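Polyphosphate:AMP phosphotransferase (Pseudomonas aeruginosa PAO1, PDB 3CZP) converts AMP to ADP with inorganic polyphosphate as phosphate donor and magnesium as cofactor, and acts less efficiently on GMP. Local coordinates at residues A[345-350]-A[393-398]; A[336-341]-A[350-355]. All coordinates share one frame; numbering follows the deposited sequence.

The two contacts illustrate how a short helix and the residues that flank it can take part in both a buried contact and one at a subunit boundary. Both use helix 348-351 of the second PPK2 region, share Phe350, and have centres about 11 Å apart. Contact 1 lies deep, where Leu347 and Phe350 meet the long helix 382-402; contact 2 lies at the surface, beside the second subunit of the homodimer. Their segments alternate along the chain, and they touch directly: Phe395 CE1 of contact 1 is 3.3 Å from Trp351 CE2 of contact 2, their ring planes about 60° apart. Elsewhere, Trp348 CZ3 packs 3.5 Å from Glu340 O.

Contact 1 of 2, residues A[345-350]-A[393-398]; sequences PYLWRF and NDFEEQ
Glu396 OE2, gripped by both Trp367 NE1 and Tyr368 OH, belongs to the residue that follows Phe395, whose ring reaches across to Leu347 and Phe350. The other oxygen of this buried carboxylate pairs with Lys408, which would balance much of its charge, and Trp367 also meets the Phe395 ring edge-to-face. Across the contact itself there is no hydrogen bond; the join is made by hydrocarbon alone. Leu347 brings one methyl, CD2, to within 4.2 Å of Phe395 CD2, while Phe350 offers its CB rather than its ring, 4.2 Å from Phe395 CZ. Both approach the Phe395 ring obliquely. A backbone hydrogen bond from Phe350 N to Leu347 O, 2.9 Å long, ties these two residues together. Phe395 can span the gap because its CG stands anti to the backbone N (chi1 178°), carrying the ring out from the helix toward Leu347. Phe350 turns differently: with CG anti to its carbonyl carbon (chi1 -56°), its ring swings off from Phe395 and settles against Tyr346, where CE2 of Phe350 rides 3.6 Å above the Tyr346 ring plane, toward the rim. Helix 382-402 leads into strand 404-412 of the five-stranded parallel sheet, whose 2-3-1-4-5 order fits the P-loop NTPase clan, and Leu347 lies between this helix and the N-terminal PPK2 region, touching Met141 of helix 125-144 and Trp94 of helix 91-96.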
# COMPACT_ATOMS: atom_id res chain seq x y z
N PRO A 345 -7.29 -11.96 -1.18
CA PRO A 345 -7.74 -12.75 -2.30
C PRO A 345 -6.86 -12.55 -3.55
O PRO A 345 -6.26 -11.49 -3.72
CB PRO A 345 -9.12 -12.20 -2.60
CG PRO A 345 -9.14 -10.94 -1.99
CD PRO A 345 -8.31 -10.98 -0.80
N TYR A 346 -6.79 -13.58 -4.36
CA TYR A 346 -5.90 -13.63 -5.53
C TYR A 346 -5.72 -12.32 -6.33
O TYR A 346 -4.58 -11.88 -6.53
CB TYR A 346 -6.35 -14.75 -6.47
CG TYR A 346 -5.46 -14.93 -7.68
CD1 TYR A 346 -4.14 -15.39 -7.54
CD2 TYR A 346 -5.93 -14.69 -8.95
CE1 TYR A 346 -3.28 -15.55 -8.67
CE2 TYR A 346 -5.10 -14.88 -10.07
CZ TYR A 346 -3.79 -15.31 -9.92
OH TYR A 346 -2.99 -15.47 -11.04
N LEU A 347 -6.80 -11.68 -6.78
CA LEU A 347 -6.64 -10.50 -7.69
C LEU A 347 -6.16 -9.25 -7.00
O LEU A 347 -5.81 -8.29 -7.66
CB LEU A 347 -7.94 -10.19 -8.44
CG LEU A 347 -8.28 -11.28 -9.48
CD1 LEU A 347 -9.67 -11.14 -10.05
CD2 LEU A 347 -7.10 -11.40 -10.59
N TRP A 348 -6.23 -9.21 -5.67
CA TRP A 348 -5.73 -8.07 -4.90
C TRP A 348 -4.32 -7.63 -5.31
O TRP A 348 -4.04 -6.42 -5.44
CB TRP A 348 -5.80 -8.43 -3.39
CG TRP A 348 -5.46 -7.31 -2.45
CD1 TRP A 348 -6.31 -6.44 -1.83
CD2 TRP A 348 -4.16 -7.03 -1.93
NE1 TRP A 348 -5.63 -5.57 -1.03
CE2 TRP A 348 -4.30 -5.94 -1.04
CE3 TRP A 348 -2.90 -7.60 -2.13
CZ2 TRP A 348 -3.21 -5.39 -0.36
CZ3 TRP A 348 -1.82 -7.07 -1.41
CH2 TRP A 348 -1.98 -5.97 -0.55
N ARG A 349 -3.44 -8.61 -5.50
CA ARG A 349 -2.06 -8.35 -5.88
C ARG A 349 -1.98 -7.65 -7.23
O ARG A 349 -1.04 -6.89 -7.47
CB ARG A 349 -1.26 -9.66 -5.91
CG ARG A 349 -1.88 -10.74 -6.78
CD ARG A 349 -1.14 -12.06 -6.62
NE ARG A 349 -1.67 -12.86 -5.52
CZ ARG A 349 -1.43 -14.16 -5.35
NH1 ARG A 349 -0.67 -14.81 -6.22
NH2 ARG A 349 -1.96 -14.80 -4.32
N PHE A 350 -2.94 -7.92 -8.11
CA PHE A 350 -2.93 -7.29 -9.43
C PHE A 350 -3.59 -5.94 -9.44
O PHE A 350 -3.08 -5.03 -10.05
CB PHE A 350 -3.54 -8.24 -10.46
CG PHE A 350 -2.81 -9.52 -10.46
CD1 PHE A 350 -1.55 -9.57 -10.98
CD2 PHE A 350 -3.35 -10.66 -9.86
CE1 PHE A 350 -0.81 -10.76 -10.95
CE2 PHE A 350 -2.61 -11.86 -9.83
CZ PHE A 350 -1.35 -11.87 -10.31
N ASN A 393 -12.11 -12.36 -16.70
CA ASN A 393 -12.91 -11.64 -17.65
C ASN A 393 -13.68 -10.52 -17.02
O ASN A 393 -13.74 -9.39 -17.60
CB ASN A 393 -13.87 -12.61 -18.39
CG ASN A 393 -13.17 -13.49 -19.39
OD1 ASN A 393 -12.09 -13.16 -19.90
ND2 ASN A 393 -13.80 -14.63 -19.69
N ASP A 394 -14.19 -10.78 -15.80
CA ASP A 394 -14.93 -9.72 -15.09
C ASP A 394 -13.94 -8.58 -14.72
O ASP A 394 -14.25 -7.41 -14.89
CB ASP A 394 -15.65 -10.20 -13.81
CG ASP A 394 -16.77 -11.25 -14.07
OD1 ASP A 394 -17.33 -11.40 -15.21
OD2 ASP A 394 -17.10 -11.95 -13.08
N PHE A 395 -12.77 -8.94 -14.23
CA PHE A 395 -11.66 -8.00 -13.96
C PHE A 395 -11.31 -7.14 -15.16
O PHE A 395 -11.29 -5.91 -15.09
CB PHE A 395 -10.45 -8.85 -13.52
CG PHE A 395 -9.18 -8.09 -13.23
CD1 PHE A 395 -9.19 -6.88 -12.58
CD2 PHE A 395 -7.96 -8.60 -13.64
CE1 PHE A 395 -7.97 -6.19 -12.27
CE2 PHE A 395 -6.76 -7.89 -13.36
CZ PHE A 395 -6.77 -6.71 -12.66
N GLU A 396 -11.07 -7.79 -16.28
CA GLU A 396 -10.68 -7.11 -17.51
C GLU A 396 -11.76 -6.22 -18.05
O GLU A 396 -11.48 -5.18 -18.64
CB GLU A 396 -10.20 -8.10 -18.57
CG GLU A 396 -8.84 -8.67 -18.16
CD GLU A 396 -8.30 -9.72 -19.10
OE1 GLU A 396 -8.92 -10.00 -20.15
OE2 GLU A 396 -7.24 -10.27 -18.75
N GLU A 397 -13.01 -6.63 -17.85
CA GLU A 397 -14.17 -5.81 -18.20
C GLU A 397 -14.29 -4.57 -17.36
O GLU A 397 -14.65 -3.52 -17.88
CB GLU A 397 -15.43 -6.64 -18.10
CG GLU A 397 -16.69 -5.89 -18.30
CD GLU A 397 -17.93 -6.78 -18.12
OE1 GLU A 397 -18.19 -7.22 -16.97
OE2 GLU A 397 -18.59 -7.03 -19.16
N GLN A 398 -14.05 -4.70 -16.04
CA GLN A 398 -14.00 -3.54 -15.14
C GLN A 398 -12.96 -2.53 -15.65
O GLN A 398 -13.18 -1.33 -15.65
CB GLN A 398 -13.67 -3.94 -13.67
CG GLN A 398 -14.71 -4.78 -12.83
CD GLN A 398 -16.01 -4.01 -12.58
OE1 GLN A 398 -17.08 -4.41 -13.07
NE2 GLN A 398 -15.94 -2.89 -11.81

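Contact 2 of 2, residues A[336-341]-A[350-355]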
# COMPACT_ATOMS: atom_id res chain seq x y z
N ALA A 336 6.14 -15.11 -7.22
CA ALA A 336 5.45 -15.76 -6.11
C ALA A 336 4.85 -14.64 -5.23
O ALA A 336 5.50 -13.60 -5.04
CB ALA A 336 6.48 -16.66 -5.32
N PRO A 337 3.60 -14.81 -4.76
CA PRO A 337 3.11 -13.74 -3.90
C PRO A 337 3.88 -13.51 -2.58
O PRO A 337 4.35 -14.44 -1.95
CB PRO A 337 1.68 -14.16 -3.62
CG PRO A 337 1.72 -15.66 -3.79
CD PRO A 337 2.59 -15.84 -4.96
N THR A 338 4.00 -12.24 -2.18
CA THR A 338 4.59 -11.87 -0.90
C THR A 338 3.57 -12.17 0.23
O THR A 338 2.42 -12.55 -0.04
CB THR A 338 4.98 -10.37 -0.90
OG1 THR A 338 3.79 -9.59 -1.06
CG2 THR A 338 5.87 -10.04 -2.02
N GLU A 339 4.01 -12.03 1.46
CA GLU A 339 3.18 -12.30 2.65
C GLU A 339 1.86 -11.49 2.69
O GLU A 339 0.76 -12.03 2.99
CB GLU A 339 4.06 -12.02 3.89
CG GLU A 339 3.36 -11.74 5.19
CD GLU A 339 4.25 -12.03 6.40
OE1 GLU A 339 5.50 -11.91 6.27
OE2 GLU A 339 3.66 -12.41 7.44
N GLU A 340 1.97 -10.20 2.38
CA GLU A 340 0.83 -9.29 2.35
C GLU A 340 -0.11 -9.57 1.19
O GLU A 340 -1.29 -9.21 1.28
CB GLU A 340 1.30 -7.82 2.36
CG GLU A 340 1.59 -7.30 3.77
CD GLU A 340 2.24 -5.91 3.85
OE1 GLU A 340 2.85 -5.67 4.90
OE2 GLU A 340 2.13 -5.07 2.92
N GLU A 341 0.40 -10.16 0.09
CA GLU A 341 -0.42 -10.65 -1.00
C GLU A 341 -1.12 -11.98 -0.69
O GLU A 341 -2.25 -12.21 -1.12
CB GLU A 341 0.39 -10.84 -2.25
CG GLU A 341 0.85 -9.47 -2.81
CD GLU A 341 1.91 -9.59 -3.85
OE1 GLU A 341 2.59 -10.67 -3.97
OE2 GLU A 341 2.11 -8.56 -4.51
N PHE A 350 -2.94 -7.92 -8.11
CA PHE A 350 -2.93 -7.29 -9.43
C PHE A 350 -3.59 -5.94 -9.44
O PHE A 350 -3.08 -5.03 -10.05
CB PHE A 350 -3.54 -8.24 -10.46
CG PHE A 350 -2.81 -9.52 -10.46
CD1 PHE A 350 -1.55 -9.57 -10.98
CD2 PHE A 350 -3.35 -10.66 -9.86
CE1 PHE A 350 -0.81 -10.76 -10.95
CE2 PHE A 350 -2.61 -11.86 -9.83
CZ PHE A 350 -1.35 -11.87 -10.31
N TRP A 351 -4.73 -5.83 -8.77
CA TRP A 351 -5.43 -4.55 -8.65
C TRP A 351 -4.52 -3.42 -8.12
O TRP A 351 -4.74 -2.22 -8.43
CB TRP A 351 -6.69 -4.71 -7.76
CG TRP A 351 -7.94 -5.05 -8.51
CD1 TRP A 351 -8.53 -6.29 -8.59
CD2 TRP A 351 -8.71 -4.19 -9.35
NE1 TRP A 351 -9.65 -6.23 -9.39
CE2 TRP A 351 -9.79 -4.94 -9.85
CE3 TRP A 351 -8.60 -2.84 -9.73
CZ2 TRP A 351 -10.76 -4.39 -10.71
CZ3 TRP A 351 -9.55 -2.31 -10.58
CH2 TRP A 351 -10.62 -3.08 -11.05
N ARG A 352 -3.63 -3.77 -7.22
CA ARG A 352 -2.76 -2.83 -6.53
C ARG A 352 -1.80 -2.21 -7.51
O ARG A 352 -1.26 -1.16 -7.26
CB ARG A 352 -2.00 -3.51 -5.35
CG ARG A 352 -0.84 -4.32 -5.82
CD ARG A 352 -0.15 -5.17 -4.76
NE ARG A 352 0.50 -4.40 -3.68
CZ ARG A 352 1.32 -4.96 -2.78
NH1 ARG A 352 1.61 -6.26 -2.84
NH2 ARG A 352 1.84 -4.25 -1.79
N HIS A 353 -1.60 -2.87 -8.64
CA HIS A 353 -0.77 -2.35 -9.70
C HIS A 353 -1.46 -1.73 -10.88
O HIS A 353 -0.79 -1.39 -11.84
CB HIS A 353 0.12 -3.48 -10.24
CG HIS A 353 1.15 -3.90 -9.28
ND1 HIS A 353 2.13 -3.05 -8.84
CD2 HIS A 353 1.34 -5.08 -8.63
CE1 HIS A 353 2.89 -3.68 -7.96
NE2 HIS A 353 2.44 -4.92 -7.83
N ILE A 354 -2.78 -1.56 -10.83
CA ILE A 354 -3.50 -1.04 -12.00
C ILE A 354 -3.18 0.42 -12.19
O ILE A 354 -3.14 1.16 -11.24
CB ILE A 354 -5.00 -1.26 -11.83
CG1 ILE A 354 -5.31 -2.76 -12.04
CG2 ILE A 354 -5.84 -0.30 -12.68
CD1 ILE A 354 -5.10 -3.22 -13.45
N PRO A 355 -2.96 0.85 -13.45
CA PRO A 355 -2.56 2.25 -13.64
C PRO A 355 -3.65 3.29 -13.42
O PRO A 355 -4.83 3.04 -13.67
CB PRO A 355 -2.02 2.25 -15.09
CG PRO A 355 -2.75 1.13 -15.76
CD PRO A 355 -2.96 0.08 -14.71
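Arg352 reaches Glu341 by way of a bend at chi3 (-64°), its CG being lodged between the backbone N and the carbonyl carbon, whereas Glu341 sends an extended chain from a CG that lies beside its own backbone N. The two side chains cross at about a right angle, with the carboxylate and guanidinium planes 78° apart. Glu341 OE2 comes to the edge of the guanidinium, near its plane, and forms a salt bridge 2.9 Å from Arg352 NH1. The hydrogen bond within it is weak, since the N-H is not aimed straight at the oxygen. Glu341 CG also lies 3.3 Å from that same NH1, so the arginine end rests beside the aliphatic part as well as the acid. The second oxygen, OE1, accepts Thr338 N at 2.8 Å, nearly straight (158°) but from above the carboxylate plane. Thr338 is the N-cap of helix 339-342, and this is one half of a capping box, which would restrain the carboxylate that meets Arg352. Thr338 OG1 turns elsewhere, to Glu340 of the second subunit. Arg352 NH2 likewise forms a salt bridge with that residue. Behind the arginine, its CG sits 3.6 Å above the His353 ring, toward the rim, while His353 itself packs on Phe363 of strand 360-364.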